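Local coordinates for Maltose/maltodextrin transport permease homologue (PDB 6FFL), which binds maltotriose as the MalE solute-binding domain fused to the transmembrane subunit MalF of a maltose/maltodextrin ABC transporter, at residues Y272-N275 and A276-S280. Residues are numbered along the deposited sequence; the frame is centred on the assembly and turned at random.
Sequences YSLN and ANMKS
Asn275 turns its side chain forward along the chain and closes an Asx turn with Asn277. Its CB lies 3.4 Å from Asn277 O, and the CE methyl of Met278 approaches that CB to 4.2 Å. A chi1 of -160° sets CG beside its own carbonyl carbon and 3.4 Å from Asn277 O, which carries the amide toward the peptide N-H of Asn277. There OD1 accepts that N-H at 2.8 Å, nearly straight at 160°, although the donor stands well above the carbonyl plane. ND2 reaches the carbonyls of Ser57 and Pro59; asparagine suits this place because one short amide both closes the turn and donates to a neighbouring loop. The Asn277 amide, its plane turned 50° from that of Asn275, gives its own ND2 to Ala53 O and Ser57 O. Methionine suits its place as an unbranched, apolar chain: bent at chi2, it lays Met278 CE 4.3 Å from Leu274 CB and in close contact, at 3.2 Å, with Asn275 O, a carbonyl that accepts a hydrogen bond from Arg79 NE. The turn thus leads from strand 266-274, which pairs antiparallel with strand 61-65, to helix 281-294, which packs on Leu274 and whose N-cap is Ser280.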
ATOM      1  N   TYR A 272       8.627  -7.904  -7.267  1.00 14.26           N
ATOM      2  CA  TYR A 272       9.894  -8.572  -7.001  1.00 12.01           C
ATOM      3  C   TYR A 272      11.063  -7.832  -7.638  1.00 14.42           C
ATOM      4  O   TYR A 272      10.964  -7.341  -8.769  1.00 14.72           O
ATOM      5  CB  TYR A 272       9.854 -10.011  -7.526  1.00 12.40           C
ATOM      6  CG  TYR A 272       8.772 -10.874  -6.892  1.00 12.27           C
ATOM      7  CD1 TYR A 272       9.024 -11.568  -5.709  1.00 17.67           C
ATOM      8  CD2 TYR A 272       7.517 -11.002  -7.478  1.00 15.23           C
ATOM      9  CE1 TYR A 272       8.059 -12.364  -5.126  1.00 16.77           C
ATOM     10  CE2 TYR A 272       6.530 -11.788  -6.892  1.00 15.32           C
ATOM     11  CZ  TYR A 272       6.813 -12.468  -5.713  1.00 13.60           C
ATOM     12  OH  TYR A 272       5.849 -13.253  -5.112  1.00 15.52           O
ATOM     13  N   SER A 273      12.168  -7.754  -6.898  1.00 13.10           N
ATOM     14  CA  SER A 273      13.446  -7.288  -7.416  1.00 13.38           C
ATOM     15  C   SER A 273      14.501  -8.340  -7.121  1.00 15.87           C
ATOM     16  O   SER A 273      14.376  -9.097  -6.159  1.00 15.08           O
ATOM     17  CB  SER A 273      13.878  -5.949  -6.786  1.00 13.95           C
ATOM     18  OG  SER A 273      12.925  -4.916  -7.021  1.00 15.94           O
ATOM     19  N   LEU A 274      15.546  -8.370  -7.955  1.00 15.66           N
ATOM     20  CA  LEU A 274      16.684  -9.276  -7.795  1.00 15.96           C
ATOM     21  C   LEU A 274      17.870  -8.551  -7.155  1.00 17.24           C
ATOM     22  O   LEU A 274      18.264  -7.477  -7.613  1.00 16.64           O
ATOM     23  CB  LEU A 274      17.100  -9.837  -9.157  1.00 16.22           C
ATOM     24  CG  LEU A 274      16.186 -10.843  -9.863  1.00 26.08           C
ATOM     25  CD1 LEU A 274      16.781 -11.197 -11.224  1.00 23.53           C
ATOM     26  CD2 LEU A 274      16.032 -12.107  -9.040  1.00 26.77           C
ATOM     27  N   ASN A 275      18.437  -9.150  -6.104  1.00 16.62           N
ATOM     28  CA  ASN A 275      19.623  -8.617  -5.443  1.00 17.47           C
ATOM     29  C   ASN A 275      20.788  -8.507  -6.420  1.00 18.26           C
ATOM     30  O   ASN A 275      21.063  -9.427  -7.200  1.00 20.75           O
ATOM     31  CB  ASN A 275      19.993  -9.528  -4.267  1.00 21.83           C
ATOM     32  CG  ASN A 275      20.881  -8.852  -3.234  1.00 24.48           C
ATOM     33  OD1 ASN A 275      21.648  -7.945  -3.545  1.00 20.67           O
ATOM     34  ND2 ASN A 275      20.774  -9.303  -1.982  1.00 20.33           N
ATOM     35  N   ALA A 276      21.475  -7.367  -6.374  1.00 18.77           N
ATOM     36  CA  ALA A 276      22.736  -7.258  -7.094  1.00 19.79           C
ATOM     37  C   ALA A 276      23.762  -8.263  -6.570  1.00 20.74           C
ATOM     38  O   ALA A 276      24.626  -8.721  -7.329  1.00 23.91           O
ATOM     39  CB  ALA A 276      23.256  -5.826  -6.975  1.00 20.33           C
ATOM     40  N   ASN A 277      23.689  -8.608  -5.279  1.00 21.89           N
ATOM     41  CA  ASN A 277      24.562  -9.613  -4.662  1.00 22.34           C
ATOM     42  C   ASN A 277      23.979 -11.003  -4.873  1.00 23.53           C
ATOM     43  O   ASN A 277      22.879 -11.281  -4.393  1.00 24.67           O
ATOM     44  CB  ASN A 277      24.687  -9.381  -3.151  1.00 24.12           C
ATOM     45  CG  ASN A 277      25.271  -8.038  -2.800  1.00 34.44           C
ATOM     46  OD1 ASN A 277      26.231  -7.595  -3.420  1.00 33.20           O
ATOM     47  ND2 ASN A 277      24.709  -7.390  -1.774  1.00 27.25           N
ATOM     48  N   MET A 278      24.721 -11.884  -5.538  1.00 22.09           N
ATOM     49  CA  MET A 278      24.344 -13.287  -5.673  1.00 26.83           C
ATOM     50  C   MET A 278      25.538 -14.147  -5.285  1.00 27.22           C
ATOM     51  O   MET A 278      26.651 -13.917  -5.770  1.00 29.20           O
ATOM     52  CB  MET A 278      23.899 -13.620  -7.102  1.00 28.05           C
ATOM     53  CG  MET A 278      22.647 -12.900  -7.562  1.00 25.34           C
ATOM     54  SD  MET A 278      21.144 -13.682  -6.929  1.00 25.15           S
ATOM     55  CE  MET A 278      19.941 -12.425  -7.326  1.00 20.99           C
ATOM     56  N   LYS A 279      25.302 -15.140  -4.422  1.00 28.74           N
ATOM     57  CA  LYS A 279      26.397 -15.957  -3.906  1.00 32.69           C
ATOM     58  C   LYS A 279      27.090 -16.751  -5.003  1.00 34.63           C
ATOM     59  O   LYS A 279      28.290 -17.028  -4.901  1.00 30.57           O
ATOM     60  CB  LYS A 279      25.889 -16.920  -2.833  1.00 33.43           C
ATOM     61  CG  LYS A 279      25.394 -16.265  -1.559  1.00 47.95           C
ATOM     62  CD  LYS A 279      24.883 -17.331  -0.599  1.00 55.95           C
ATOM     63  CE  LYS A 279      23.906 -16.763   0.409  1.00 55.64           C
ATOM     64  NZ  LYS A 279      23.748 -17.682   1.569  1.00 62.40           N
ATOM     65  N   SER A 280      26.360 -17.151  -6.040  1.00 31.40           N
ATOM     66  CA  SER A 280      26.940 -17.992  -7.078  1.00 33.75           C
ATOM     67  C   SER A 280      26.021 -17.975  -8.285  1.00 31.90           C
ATOM     68  O   SER A 280      24.890 -17.490  -8.224  1.00 28.87           O
ATOM     69  CB  SER A 280      27.146 -19.428  -6.593  1.00 32.14           C
ATOM     70  OG  SER A 280      25.927 -20.145  -6.646  1.00 32.59           O
TER